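Local coordinates for protein glucose-6-phosphate isomerase (Plasmodium falciparum, PDB 3QKI) that probably catalyses the reversible conversion of alpha-D-glucose 6-phosphate into beta-D-fructose 6-phosphate, the second step of glycolysis, at residues A[70-75]-A[508-513]; A[102-107]-A[545-550]; A[180-185]-A[385-390]; A[238-243]-A[269-274]. One frame throughout, in Å; residues are numbered along the deposited sequence. Where two conformers were deposited one is given.

Interaction 1: A[70-75]-A[508-513]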
loop_
_atom_site.group_PDB
_atom_site.type_symbol
_atom_site.label_atom_id
_atom_site.label_comp_id
_atom_site.label_asym_id
_atom_site.label_seq_id
_atom_site.Cartn_x
_atom_site.Cartn_y
_atom_site.Cartn_z
ATOM N N ARG A 70 -3.387 -12.545 -21.966
ATOM C CA ARG A 70 -3.651 -13.410 -20.828
ATOM C C ARG A 70 -4.947 -13.008 -20.143
ATOM O O ARG A 70 -5.036 -13.030 -18.927
ATOM C CB ARG A 70 -2.458 -13.483 -19.853
ATOM C CG ARG A 70 -1.204 -14.039 -20.496
ATOM C CD ARG A 70 0.009 -13.682 -19.677
ATOM N NE ARG A 70 1.228 -13.915 -20.424
ATOM C CZ ARG A 70 1.696 -13.121 -21.381
ATOM N NH1 ARG A 70 1.041 -12.013 -21.718
ATOM N NH2 ARG A 70 2.801 -13.449 -22.035
ATOM N N GLN A 71 -5.950 -12.633 -20.937
ATOM C CA GLN A 71 -7.301 -12.320 -20.477
ATOM C C GLN A 71 -8.216 -13.396 -21.037
ATOM O O GLN A 71 -7.989 -13.905 -22.139
ATOM C CB GLN A 71 -7.754 -10.898 -20.897
ATOM C CG GLN A 71 -6.913 -9.782 -20.274
ATOM C CD GLN A 71 -7.075 -9.641 -18.777
ATOM O OE1 GLN A 71 -8.077 -10.037 -18.175
ATOM N NE2 GLN A 71 -6.105 -9.040 -18.150
ATOM N N ARG A 72 -9.239 -13.749 -20.282
ATOM C CA ARG A 72 -10.152 -14.844 -20.614
ATOM C C ARG A 72 -11.208 -14.542 -21.686
ATOM O O ARG A 72 -12.411 -14.656 -21.461
ATOM C CB ARG A 72 -10.737 -15.477 -19.332
ATOM C CG ARG A 72 -9.664 -15.931 -18.345
ATOM C CD ARG A 72 -10.230 -16.838 -17.282
ATOM N NE ARG A 72 -10.544 -18.153 -17.845
ATOM C CZ ARG A 72 -11.186 -19.124 -17.203
ATOM N NH1 ARG A 72 -11.605 -18.945 -15.963
ATOM N NH2 ARG A 72 -11.408 -20.288 -17.803
ATOM N N TYR A 73 -10.738 -14.181 -22.867
ATOM C CA TYR A 73 -11.590 -13.931 -24.017
ATOM C C TYR A 73 -10.930 -14.293 -25.318
ATOM O O TYR A 73 -9.717 -14.135 -25.478
ATOM C CB TYR A 73 -12.156 -12.473 -24.077
ATOM C CG TYR A 73 -11.211 -11.322 -23.757
ATOM C CD1 TYR A 73 -11.550 -10.364 -22.800
ATOM C CD2 TYR A 73 -10.067 -11.098 -24.521
ATOM C CE1 TYR A 73 -10.718 -9.283 -22.531
ATOM C CE2 TYR A 73 -9.218 -10.030 -24.253
ATOM C CZ TYR A 73 -9.561 -9.113 -23.271
ATOM O OH TYR A 73 -8.749 -8.049 -23.006
ATOM N N SER A 74 -11.751 -14.729 -26.267
ATOM C CA SER A 74 -11.337 -14.968 -27.641
ATOM C C SER A 74 -11.399 -13.582 -28.324
ATOM O O SER A 74 -11.931 -12.626 -27.734
ATOM C CB SER A 74 -12.322 -15.912 -28.316
ATOM O OG SER A 74 -13.587 -15.288 -28.472
ATOM N N GLU A 75 -10.909 -13.464 -29.569
ATOM C CA GLU A 75 -11.024 -12.204 -30.306
ATOM C C GLU A 75 -12.508 -11.857 -30.526
ATOM O O GLU A 75 -12.876 -10.680 -30.519
ATOM C CB GLU A 75 -10.309 -12.275 -31.653
ATOM C CG GLU A 75 -8.818 -12.424 -31.534
ATOM C CD GLU A 75 -8.189 -13.126 -32.721
ATOM O OE1 GLU A 75 -8.052 -14.374 -32.685
ATOM O OE2 GLU A 75 -7.857 -12.421 -33.702
ATOM N N ASN A 508 -4.020 -24.021 -10.492
ATOM C CA ASN A 508 -5.134 -24.072 -11.435
ATOM C C ASN A 508 -5.009 -23.207 -12.682
ATOM O O ASN A 508 -5.589 -23.557 -13.711
ATOM C CB ASN A 508 -6.487 -23.929 -10.736
ATOM C CG ASN A 508 -6.733 -24.986 -9.684
ATOM O OD1 ASN A 508 -6.419 -26.168 -9.849
ATOM N ND2 ASN A 508 -7.304 -24.582 -8.569
ATOM N N GLY A 509 -4.191 -22.152 -12.635
ATOM C CA GLY A 509 -3.992 -21.302 -13.804
ATOM C C GLY A 509 -5.253 -20.536 -14.169
ATOM O O GLY A 509 -6.160 -20.405 -13.333
ATOM N N ASN A 510 -5.331 -20.037 -15.417
ATOM C CA ASN A 510 -6.450 -19.209 -15.914
ATOM C C ASN A 510 -6.628 -17.926 -15.086
ATOM O O ASN A 510 -7.736 -17.397 -15.005
ATOM C CB ASN A 510 -7.756 -20.012 -15.985
ATOM C CG ASN A 510 -7.733 -21.069 -17.045
ATOM O OD1 ASN A 510 -7.125 -20.907 -18.099
ATOM N ND2 ASN A 510 -8.436 -22.150 -16.803
ATOM N N ARG A 511 -5.523 -17.451 -14.453
ATOM C CA ARG A 511 -5.490 -16.246 -13.640
ATOM C C ARG A 511 -5.032 -15.132 -14.566
ATOM O O ARG A 511 -3.960 -15.226 -15.162
ATOM C CB ARG A 511 -4.630 -16.449 -12.382
ATOM C CG ARG A 511 -5.414 -17.311 -11.377
ATOM C CD ARG A 511 -4.567 -18.028 -10.366
ATOM N NE ARG A 511 -5.405 -18.945 -9.582
ATOM C CZ ARG A 511 -5.906 -18.674 -8.385
ATOM N NH1 ARG A 511 -6.694 -19.550 -7.778
ATOM N NH2 ARG A 511 -5.644 -17.513 -7.794
ATOM N N PRO A 512 -5.905 -14.141 -14.817
ATOM C CA PRO A 512 -5.599 -13.168 -15.863
ATOM C C PRO A 512 -4.585 -12.090 -15.516
ATOM O O PRO A 512 -4.435 -11.717 -14.353
ATOM C CB PRO A 512 -6.979 -12.582 -16.218
ATOM C CG PRO A 512 -7.759 -12.695 -14.978
ATOM C CD PRO A 512 -7.249 -13.916 -14.236
ATOM N N SER A 513 -3.944 -11.555 -16.555
ATOM C CA SER A 513 -2.977 -10.467 -16.445
ATOM C C SER A 513 -2.908 -9.585 -17.689
ATOM O O SER A 513 -3.097 -10.050 -18.822
ATOM C CB SER A 513 -1.574 -10.990 -16.126
ATOM O OG SER A 513 -1.023 -11.694 -17.214
HETATM O O HOH W 1 -1.653 -10.544 -21.013
HETATM O O HOH W 2 -9.981 -17.724 -13.748
#

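Interaction 2: A[102-107]-A[545-550]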
loop_
_atom_site.group_PDB
_atom_site.type_symbol
_atom_site.label_atom_id
_atom_site.label_comp_id
_atom_site.label_asym_id
_atom_site.label_seq_id
_atom_site.Cartn_x
_atom_site.Cartn_y
_atom_site.Cartn_z
ATOM N N LYS A 102 -21.029 19.575 -19.468
ATOM C CA LYS A 102 -21.243 19.311 -18.043
ATOM C C LYS A 102 -21.554 17.845 -17.745
ATOM O O LYS A 102 -22.644 17.525 -17.272
ATOM C CB LYS A 102 -22.266 20.296 -17.450
ATOM C CG LYS A 102 -21.869 21.755 -17.590
ATOM C CD LYS A 102 -22.911 22.646 -16.926
ATOM C CE LYS A 102 -22.873 24.065 -17.399
ATOM N NZ LYS A 102 -23.537 24.965 -16.415
ATOM N N VAL A 103 -20.556 16.945 -17.993
ATOM C CA VAL A 103 -20.714 15.503 -17.810
ATOM C C VAL A 103 -20.787 15.063 -16.336
ATOM O O VAL A 103 -21.279 13.968 -16.053
ATOM C CB VAL A 103 -19.751 14.656 -18.678
ATOM C CG1 VAL A 103 -19.940 14.970 -20.156
ATOM C CG2 VAL A 103 -18.299 14.855 -18.258
ATOM N N ASN A 104 -20.309 15.921 -15.400
ATOM C CA ASN A 104 -20.409 15.646 -13.972
ATOM C C ASN A 104 -21.829 16.111 -13.662
ATOM O O ASN A 104 -22.072 17.281 -13.354
ATOM C CB ASN A 104 -19.346 16.430 -13.200
ATOM C CG ASN A 104 -19.409 16.275 -11.711
ATOM O OD1 ASN A 104 -20.340 15.703 -11.142
ATOM N ND2 ASN A 104 -18.427 16.820 -11.037
ATOM N N MET A 105 -22.779 15.191 -13.836
ATOM C CA MET A 105 -24.216 15.467 -13.772
ATOM C C MET A 105 -24.824 15.672 -12.377
ATOM O O MET A 105 -25.940 16.171 -12.285
ATOM C CB MET A 105 -25.015 14.469 -14.651
ATOM C CG MET A 105 -24.528 12.986 -14.558
ATOM S SD MET A 105 -24.831 12.086 -13.010
ATOM C CE MET A 105 -26.654 12.156 -12.905
ATOM N N THR A 106 -24.098 15.352 -11.294
ATOM C CA THR A 106 -24.654 15.594 -9.965
ATOM C C THR A 106 -24.229 16.958 -9.433
ATOM O O THR A 106 -24.908 17.502 -8.583
ATOM C CB THR A 106 -24.338 14.476 -8.967
ATOM O OG1 THR A 106 -22.939 14.482 -8.701
ATOM C CG2 THR A 106 -24.819 13.109 -9.438
ATOM N N GLU A 107 -23.090 17.475 -9.885
ATOM C CA GLU A 107 -22.584 18.775 -9.460
ATOM C C GLU A 107 -22.753 19.805 -10.587
ATOM O O GLU A 107 -22.475 20.979 -10.376
ATOM C CB GLU A 107 -21.116 18.666 -9.024
ATOM C CG GLU A 107 -20.915 17.831 -7.768
ATOM C CD GLU A 107 -19.474 17.569 -7.381
ATOM O OE1 GLU A 107 -18.682 17.201 -8.275
ATOM O OE2 GLU A 107 -19.141 17.695 -6.181
ATOM N N ASN A 545 -21.885 3.155 -16.309
ATOM C CA ASN A 545 -22.953 4.152 -16.315
ATOM C C ASN A 545 -23.068 4.846 -14.947
ATOM O O ASN A 545 -24.159 5.015 -14.418
ATOM C CB ASN A 545 -24.300 3.555 -16.769
ATOM C CG ASN A 545 -25.304 4.593 -17.158
ATOM O OD1 ASN A 545 -24.964 5.635 -17.719
ATOM N ND2 ASN A 545 -26.556 4.358 -16.813
ATOM N N ILE A 546 -21.933 5.231 -14.374
ATOM C CA ILE A 546 -21.914 5.953 -13.090
ATOM C C ILE A 546 -21.227 7.308 -13.302
ATOM O O ILE A 546 -20.644 7.555 -14.364
ATOM C CB ILE A 546 -21.255 5.133 -11.954
ATOM C CG1 ILE A 546 -19.780 4.784 -12.294
ATOM C CG2 ILE A 546 -22.138 3.919 -11.514
ATOM C CD1 ILE A 546 -19.064 4.003 -11.231
ATOM N N ASN A 547 -21.310 8.181 -12.313
ATOM C CA ASN A 547 -20.662 9.482 -12.394
ATOM C C ASN A 547 -19.264 9.355 -11.737
ATOM O O ASN A 547 -19.164 9.242 -10.524
ATOM C CB ASN A 547 -21.517 10.579 -11.743
ATOM C CG ASN A 547 -20.899 11.964 -11.832
ATOM O OD1 ASN A 547 -19.965 12.209 -12.590
ATOM N ND2 ASN A 547 -21.423 12.905 -11.082
ATOM N N SER A 548 -18.202 9.352 -12.548
ATOM C CA SER A 548 -16.809 9.203 -12.094
ATOM C C SER A 548 -16.275 10.466 -11.435
ATOM O O SER A 548 -15.167 10.464 -10.913
ATOM C CB SER A 548 -15.902 8.935 -13.298
ATOM O OG SER A 548 -16.123 7.679 -13.902
ATOM N N PHE A 549 -17.029 11.559 -11.524
ATOM C CA PHE A 549 -16.563 12.879 -11.215
ATOM C C PHE A 549 -16.965 13.528 -9.914
ATOM O O PHE A 549 -16.419 14.568 -9.586
ATOM C CB PHE A 549 -16.794 13.785 -12.454
ATOM C CG PHE A 549 -16.340 13.093 -13.716
ATOM C CD1 PHE A 549 -17.265 12.668 -14.668
ATOM C CD2 PHE A 549 -14.991 12.815 -13.934
ATOM C CE1 PHE A 549 -16.839 12.033 -15.842
ATOM C CE2 PHE A 549 -14.576 12.147 -15.091
ATOM C CZ PHE A 549 -15.501 11.782 -16.046
ATOM N N ASP A 550 -17.870 12.905 -9.154
ATOM C CA ASP A 550 -18.296 13.446 -7.887
ATOM C C ASP A 550 -17.732 12.570 -6.762
ATOM O O ASP A 550 -17.002 11.600 -7.017
ATOM C CB ASP A 550 -19.847 13.518 -7.843
ATOM C CG ASP A 550 -20.593 12.196 -8.045
ATOM O OD1 ASP A 550 -19.958 11.120 -7.936
ATOM O OD2 ASP A 550 -21.816 12.236 -8.280
HETATM O O HOH W 3 -16.214 16.788 -8.073
#

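Interaction 3: A[180-185]-A[385-390]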
loop_
_atom_site.group_PDB
_atom_site.type_symbol
_atom_site.label_atom_id
_atom_site.label_comp_id
_atom_site.label_asym_id
_atom_site.label_seq_id
_atom_site.Cartn_x
_atom_site.Cartn_y
_atom_site.Cartn_z
ATOM N N GLY A 180 -1.030 12.139 -6.719
ATOM C CA GLY A 180 -0.473 12.156 -8.067
ATOM C C GLY A 180 0.924 12.741 -8.075
ATOM O O GLY A 180 1.837 12.177 -8.686
ATOM N N THR A 181 1.111 13.855 -7.344
ATOM C CA THR A 181 2.415 14.508 -7.245
ATOM C C THR A 181 3.471 13.540 -6.682
ATOM O O THR A 181 4.543 13.430 -7.273
ATOM C CB THR A 181 2.313 15.781 -6.398
ATOM O OG1 THR A 181 1.206 16.543 -6.869
ATOM C CG2 THR A 181 3.610 16.620 -6.424
ATOM N N GLU A 182 3.165 12.854 -5.556
ATOM C CA GLU A 182 4.118 11.941 -4.949
ATOM C C GLU A 182 4.448 10.764 -5.875
ATOM O O GLU A 182 5.619 10.356 -5.958
ATOM C CB GLU A 182 3.685 11.481 -3.541
ATOM C CG GLU A 182 4.761 10.596 -2.918
ATOM C CD GLU A 182 4.660 10.407 -1.425
ATOM O OE1 GLU A 182 3.526 10.306 -0.911
ATOM O OE2 GLU A 182 5.722 10.341 -0.770
ATOM N N PHE A 183 3.445 10.271 -6.620
ATOM C CA PHE A 183 3.680 9.204 -7.597
ATOM C C PHE A 183 4.760 9.703 -8.583
ATOM O O PHE A 183 5.775 9.042 -8.748
ATOM C CB PHE A 183 2.358 8.789 -8.314
ATOM C CG PHE A 183 2.463 8.490 -9.806
ATOM C CD1 PHE A 183 3.434 7.624 -10.298
ATOM C CD2 PHE A 183 1.605 9.097 -10.716
ATOM C CE1 PHE A 183 3.579 7.414 -11.677
ATOM C CE2 PHE A 183 1.713 8.838 -12.088
ATOM C CZ PHE A 183 2.700 8.001 -12.556
ATOM N N VAL A 184 4.541 10.864 -9.216
ATOM C CA VAL A 184 5.457 11.419 -10.232
ATOM C C VAL A 184 6.814 11.779 -9.642
ATOM O O VAL A 184 7.836 11.514 -10.266
ATOM C CB VAL A 184 4.836 12.589 -11.051
ATOM C CG1 VAL A 184 5.809 13.090 -12.133
ATOM C CG2 VAL A 184 3.512 12.173 -11.689
ATOM N N TYR A 185 6.831 12.351 -8.437
ATOM C CA TYR A 185 8.049 12.723 -7.760
ATOM C C TYR A 185 8.975 11.491 -7.548
ATOM O O TYR A 185 10.125 11.483 -7.988
ATOM C CB TYR A 185 7.740 13.442 -6.432
ATOM C CG TYR A 185 9.007 13.768 -5.685
ATOM C CD1 TYR A 185 9.901 14.726 -6.173
ATOM C CD2 TYR A 185 9.369 13.052 -4.544
ATOM C CE1 TYR A 185 11.111 14.967 -5.543
ATOM C CE2 TYR A 185 10.583 13.280 -3.911
ATOM C CZ TYR A 185 11.443 14.250 -4.406
ATOM O OH TYR A 185 12.593 14.538 -3.743
ATOM N N LEU A 385 8.396 3.259 -9.059
ATOM C CA LEU A 385 6.940 3.352 -9.135
ATOM C C LEU A 385 6.265 2.947 -7.785
ATOM O O LEU A 385 5.075 2.674 -7.777
ATOM C CB LEU A 385 6.396 2.556 -10.341
ATOM C CG LEU A 385 6.609 3.247 -11.728
ATOM C CD1 LEU A 385 6.123 2.350 -12.850
ATOM C CD2 LEU A 385 5.870 4.563 -11.823
ATOM N N LEU A 386 7.018 2.951 -6.653
ATOM C CA LEU A 386 6.473 2.582 -5.338
ATOM C C LEU A 386 5.259 3.396 -4.883
ATOM O O LEU A 386 4.506 2.922 -4.044
ATOM C CB LEU A 386 7.538 2.409 -4.212
ATOM C CG LEU A 386 8.357 3.636 -3.765
ATOM C CD1 LEU A 386 7.756 4.263 -2.574
ATOM C CD2 LEU A 386 9.736 3.221 -3.305
ATOM N N LYS A 387 5.054 4.591 -5.444
ATOM C CA LYS A 387 3.907 5.424 -5.061
ATOM C C LYS A 387 2.816 5.492 -6.139
ATOM O O LYS A 387 1.837 6.208 -5.962
ATOM C CB LYS A 387 4.358 6.841 -4.626
ATOM C CG LYS A 387 5.235 6.855 -3.387
ATOM C CD LYS A 387 4.479 6.493 -2.149
ATOM C CE LYS A 387 5.361 6.471 -0.931
ATOM N NZ LYS A 387 4.592 6.022 0.261
ATOM N N PHE A 388 2.956 4.704 -7.215
ATOM C CA PHE A 388 1.970 4.685 -8.316
ATOM C C PHE A 388 0.624 4.102 -7.851
ATOM O O PHE A 388 -0.399 4.749 -8.024
ATOM C CB PHE A 388 2.537 3.920 -9.535
ATOM C CG PHE A 388 1.608 3.829 -10.722
ATOM C CD1 PHE A 388 1.151 4.984 -11.368
ATOM C CD2 PHE A 388 1.207 2.589 -11.219
ATOM C CE1 PHE A 388 0.330 4.894 -12.511
ATOM C CE2 PHE A 388 0.366 2.504 -12.346
ATOM C CZ PHE A 388 -0.057 3.657 -12.986
ATOM N N SER A 389 0.639 2.903 -7.240
ATOM C CA SER A 389 -0.530 2.163 -6.714
ATOM C C SER A 389 -1.401 3.032 -5.784
ATOM O O SER A 389 -2.629 2.996 -5.908
ATOM C CB SER A 389 -0.043 0.928 -5.951
ATOM O OG SER A 389 -1.089 0.163 -5.388
ATOM N N ALA A 390 -0.781 3.801 -4.859
ATOM C CA ALA A 390 -1.501 4.673 -3.924
ATOM C C ALA A 390 -2.284 5.738 -4.694
ATOM O O ALA A 390 -3.410 6.052 -4.314
ATOM C CB ALA A 390 -0.533 5.319 -2.937
HETATM O O HOH W 4 6.154 6.262 -7.748
#

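Interaction 4: A[238-243]-A[269-274]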
loop_
_atom_site.group_PDB
_atom_site.type_symbol
_atom_site.label_atom_id
_atom_site.label_comp_id
_atom_site.label_asym_id
_atom_site.label_seq_id
_atom_site.Cartn_x
_atom_site.Cartn_y
_atom_site.Cartn_z
ATOM N N LEU A 238 15.245 19.437 9.095
ATOM C CA LEU A 238 15.103 20.526 8.125
ATOM C C LEU A 238 15.365 21.835 8.822
ATOM O O LEU A 238 14.938 22.014 9.967
ATOM C CB LEU A 238 13.693 20.548 7.462
ATOM C CG LEU A 238 13.309 19.407 6.494
ATOM C CD1 LEU A 238 12.153 19.806 5.599
ATOM C CD2 LEU A 238 14.456 18.978 5.617
ATOM N N ASP A 239 16.051 22.758 8.127
ATOM C CA ASP A 239 16.250 24.098 8.666
ATOM C C ASP A 239 15.173 24.971 8.013
ATOM O O ASP A 239 15.026 24.934 6.785
ATOM C CB ASP A 239 17.668 24.628 8.330
ATOM C CG ASP A 239 18.040 25.990 8.914
ATOM O OD1 ASP A 239 17.129 26.730 9.336
ATOM O OD2 ASP A 239 19.247 26.314 8.944
ATOM N N GLN A 240 14.406 25.738 8.840
ATOM C CA GLN A 240 13.357 26.655 8.358
ATOM C C GLN A 240 13.894 27.597 7.288
ATOM O O GLN A 240 13.187 27.870 6.327
ATOM C CB GLN A 240 12.779 27.495 9.496
ATOM C CG GLN A 240 11.910 26.722 10.473
ATOM C CD GLN A 240 12.682 26.152 11.633
ATOM O OE1 GLN A 240 13.823 25.731 11.497
ATOM N NE2 GLN A 240 12.055 26.105 12.800
ATOM N N TYR A 241 15.157 28.060 7.442
ATOM C CA TYR A 241 15.817 28.982 6.514
ATOM C C TYR A 241 16.028 28.453 5.098
ATOM O O TYR A 241 16.188 29.267 4.190
ATOM C CB TYR A 241 17.147 29.513 7.080
ATOM C CG TYR A 241 17.063 30.351 8.342
ATOM C CD1 TYR A 241 16.054 31.290 8.513
ATOM C CD2 TYR A 241 18.082 30.315 9.293
ATOM C CE1 TYR A 241 16.010 32.111 9.636
ATOM C CE2 TYR A 241 18.052 31.134 10.423
ATOM C CZ TYR A 241 17.015 32.038 10.589
ATOM O OH TYR A 241 16.971 32.837 11.712
ATOM N N ASP A 242 16.042 27.113 4.894
ATOM C CA ASP A 242 16.231 26.479 3.578
ATOM C C ASP A 242 14.927 25.987 2.951
ATOM O O ASP A 242 14.948 25.436 1.848
ATOM C CB ASP A 242 17.113 25.217 3.749
ATOM C CG ASP A 242 18.491 25.419 4.310
ATOM O OD1 ASP A 242 19.141 26.417 3.937
ATOM O OD2 ASP A 242 18.960 24.530 5.061
ATOM N N THR A 243 13.822 26.115 3.670
ATOM C CA THR A 243 12.540 25.501 3.341
ATOM C C THR A 243 11.455 26.372 2.703
ATOM O O THR A 243 11.028 27.366 3.288
ATOM C CB THR A 243 12.028 24.792 4.609
ATOM O OG1 THR A 243 13.085 23.980 5.139
ATOM C CG2 THR A 243 10.768 23.947 4.363
ATOM N N SER A 269 7.993 30.175 11.811
ATOM C CA SER A 269 8.065 31.364 12.672
ATOM C C SER A 269 8.946 31.222 13.912
ATOM O O SER A 269 9.171 32.201 14.613
ATOM C CB SER A 269 6.671 31.847 13.057
ATOM O OG SER A 269 5.959 32.188 11.881
ATOM N N LEU A 270 9.452 30.025 14.180
ATOM C CA LEU A 270 10.396 29.809 15.270
ATOM C C LEU A 270 11.719 30.506 14.897
ATOM O O LEU A 270 12.442 30.955 15.782
ATOM C CB LEU A 270 10.636 28.301 15.508
ATOM C CG LEU A 270 9.431 27.499 16.030
ATOM C CD1 LEU A 270 9.729 26.034 16.035
ATOM C CD2 LEU A 270 9.014 27.922 17.431
ATOM N N LYS A 271 11.992 30.638 13.589
ATOM C CA LYS A 271 13.209 31.261 13.058
ATOM C C LYS A 271 12.923 32.457 12.160
ATOM O O LYS A 271 13.709 33.397 12.179
ATOM C CB LYS A 271 14.055 30.235 12.276
ATOM C CG LYS A 271 14.590 29.073 13.117
ATOM C CD LYS A 271 16.108 28.987 12.991
ATOM C CE LYS A 271 16.568 27.691 12.405
ATOM N NZ LYS A 271 17.929 27.810 11.819
ATOM N N ILE A 272 11.852 32.400 11.322
ATOM C CA ILE A 272 11.499 33.458 10.363
ATOM C C ILE A 272 10.361 34.276 10.984
ATOM O O ILE A 272 9.190 33.905 10.917
ATOM C CB ILE A 272 11.203 32.880 8.960
ATOM C CG1 ILE A 272 12.326 31.910 8.532
ATOM C CG2 ILE A 272 11.008 34.004 7.924
ATOM C CD1 ILE A 272 11.993 31.021 7.324
ATOM N N LYS A 273 10.755 35.366 11.649
ATOM C CA LYS A 273 9.864 36.238 12.405
ATOM C C LYS A 273 9.203 37.380 11.645
ATOM O O LYS A 273 8.150 37.835 12.083
ATOM C CB LYS A 273 10.574 36.766 13.669
ATOM C CG LYS A 273 10.380 35.864 14.888
ATOM C CD LYS A 273 11.593 35.063 15.195
ATOM C CE LYS A 273 11.529 34.441 16.573
ATOM N NZ LYS A 273 10.427 33.451 16.715
ATOM N N ASP A 274 9.823 37.883 10.556
ATOM C CA ASP A 274 9.260 39.003 9.776
ATOM C C ASP A 274 8.246 38.489 8.779
ATOM O O ASP A 274 8.536 37.509 8.092
ATOM C CB ASP A 274 10.370 39.744 8.995
HETATM O O HOH W 5 15.943 33.527 14.353
#

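Interaction 1: A[70-75]-A[508-513]
The end of strand 64-70 meets the start of strand 513-518 through one backbone hydrogen bond, Ser513 N to Arg70 O, 3.0 Å long with an angle of 159° at the hydrogen. Arg70 O also takes a CA-H...O contact from Pro512 CA at 3.1 Å. A water ties this junction: it accepts from Arg70 N and, in the guanidinium plane, from Arg70 NH1, and can donate to Ser513 O (2.7 Å). Arg70 lays its aliphatic chain beside Ser513, CD lying 3.3 Å from OG, while its guanidinium forms salt bridges with Asp67 and Asp477. In the six-stranded mixed sheet the two strands are antiparallel neighbours, and here one chain leaves the sheet toward helix 75-87 while the other enters it. Gln71 crosses Pro512 at about a right angle, resting OE1 3.4 Å from Pro512 CB; that oxygen is hydrogen-bonded to Asn367. Farther out, Arg72 is the centre of an inverse gamma turn, and the bend of its side chain at chi3 (72°) turns the guanidinium flat against Asn510. The guanidinium and amide planes are 7° apart and stacked, with Asn510 CB 3.7 Å above the centre of the guanidinium. Both polar ends are held around the start of helix 44-47, Arg72 NH2 by Lys42 O and Asn510 OD1 by Leu44 N. A second water donates to Asn510 O at 2.6 Å and accepts a weak bond from Arg72 NH1.

Interaction 2: A[102-107]-A[545-550]
Hydrogen bonds between side chains dominate where Asn104 and Thr106 meet Asn547 and Asp550. Asn547 ND2 points straight at Asn104 OD1 (3.0 Å, 178°), within its own amide plane but 39° above the carbonyl plane of the acceptor. Thr106 OG1 donates to the anti lone pair of Asp550 OD2 at 2.5 Å and accepts from Trp552 NE1. Within the loops, Asn104 ND2 bonds Glu107 OE1 (2.8 Å), fixing the amide's rotation, and Asn547 OD1 closes an Asx turn onto Phe549 N. One water lies within hydrogen-bonding distance of both Glu107 OE1 and Phe549 O. Van der Waals contacts are fewer: Phe549 CB packs 3.7 Å from Asn104 CG, and Phe549 CE1 4.0 Å from Val103 CG2. Lys402 forms a salt bridge with Asp550 OD1, and the Asp550 side chain lies about 8 Å from that of Glu398, which binds fructose 6-phosphate. The contact pins the loop after helix 90-99 to the connection between helices 523-543 and 555-573, beside helix 388-400, with His504 of the second subunit packing on Met105 and Thr106.

Interaction 3: A[180-185]-A[385-390]
Phe183 and Phe388 are brought together by unlike first torsions: Phe388 holds CG anti to its backbone N (chi1 180°), whereas Phe183 has chi1 at 141°, away from a staggered value. The two side chains lie side by side and point the same way, their ring planes 58° apart and their centroids separated by 4.9 Å. Phe388 CD1 sits over one face of the Phe183 ring, offset toward the rim and 3.4 Å from CE1, while Val184 CG2 covers the opposite face. Leu385 CD2 closes on the edge of the same ring, 3.7 Å from CE1. Phe388 in turn meets Tyr533 edge-to-face, so the aromatic packing runs on beyond the two segments. Beside the rings, the methylene chains of Glu182 and Lys387 pass obliquely, CG to CG at 3.8 Å. Any attraction between their charges is probably weak, since Glu182 OE1 and Lys387 NZ remain 4.6 Å apart, beyond a salt bridge. Between the backbones a water donates to Phe183 O (3.0 Å) and accepts from Lys387 N (3.1 Å), the latter at the N-cap position of helix 388-400. That helix carries Gln394 and Glu398, which bind fructose 6-phosphate, and helix 179-197 follows Gly176 and Ser177, which bind it too. The contact therefore joins helices from the five-stranded and six-stranded sheet regions, as in the paired sugar isomerase (SIS) domains of this family, near the active site.

Interaction 4: A[238-243]-A[269-274]
Lys271 reaches across from the loop after helix 255-268 to Asp239, Gln240 and Tyr241, just ahead of strand 243-248; the strand, the helix and strand 282-285 form a beta-alpha-beta crossover in the parallel sheet, and this contact ties its entry to the return loop. The salt bridge is Lys271 NZ to Asp239 OD1, 2.8 Å. With chi1 at -176° the Asp239 carboxylate swings opposite the backbone N, and OD1 also closes an Asx turn by accepting from Tyr241 N at 3.0 Å. The two donors reach this oxygen from opposite faces of the carboxylate, so it is gripped twice, which should restrain the carboxylate's rotation. Packing comes next: Lys271 CD makes a CH-pi contact over the face of the Tyr241 ring, 4.3 Å from the centroid and 28° off the normal, and the two side chains cross at about a right angle. Ile272 CG1 approaches the same ring at CD1 (3.8 Å), and Ile272 CD1 rests 3.5 Å from Gln240 O. The Gln240 side chain crosses that of Lys271 at about a right angle, with Gln240 OE1 3.5 Å from Lys271 CE, and Gln240 NE2 is hydrogen-bonded to Trp267 O at the end of the helix. Phe208 of the second subunit packs on Leu270. Solvent supplies the last link, one water hydrogen-bonded to Tyr241 OH at 2.9 Å and donating to Lys271 O at 3.1 Å.

In the fold
Interactions 1, 2 and 3 are buried, interaction 4 only partly so. Interaction 3 lies nearest the chain's centre, and its chemistry is mainly aromatic and apolar; interactions 1 and 4 sit on opposite sides of that centre. Interaction 1 serves the six-stranded mixed sheet, interaction 4 the five-stranded parallel one, and interaction 3 joins helices associated with both. Interaction 2 pairs loops by a polar network beside helix 388-400, whose first turn takes part in interaction 3. All four have residues within reach of the second subunit. Along the chain interactions 1 and 2 cross, while interaction 4 is nested within the loop closed by interaction 3. A salt bridge spans the segments in interaction 4.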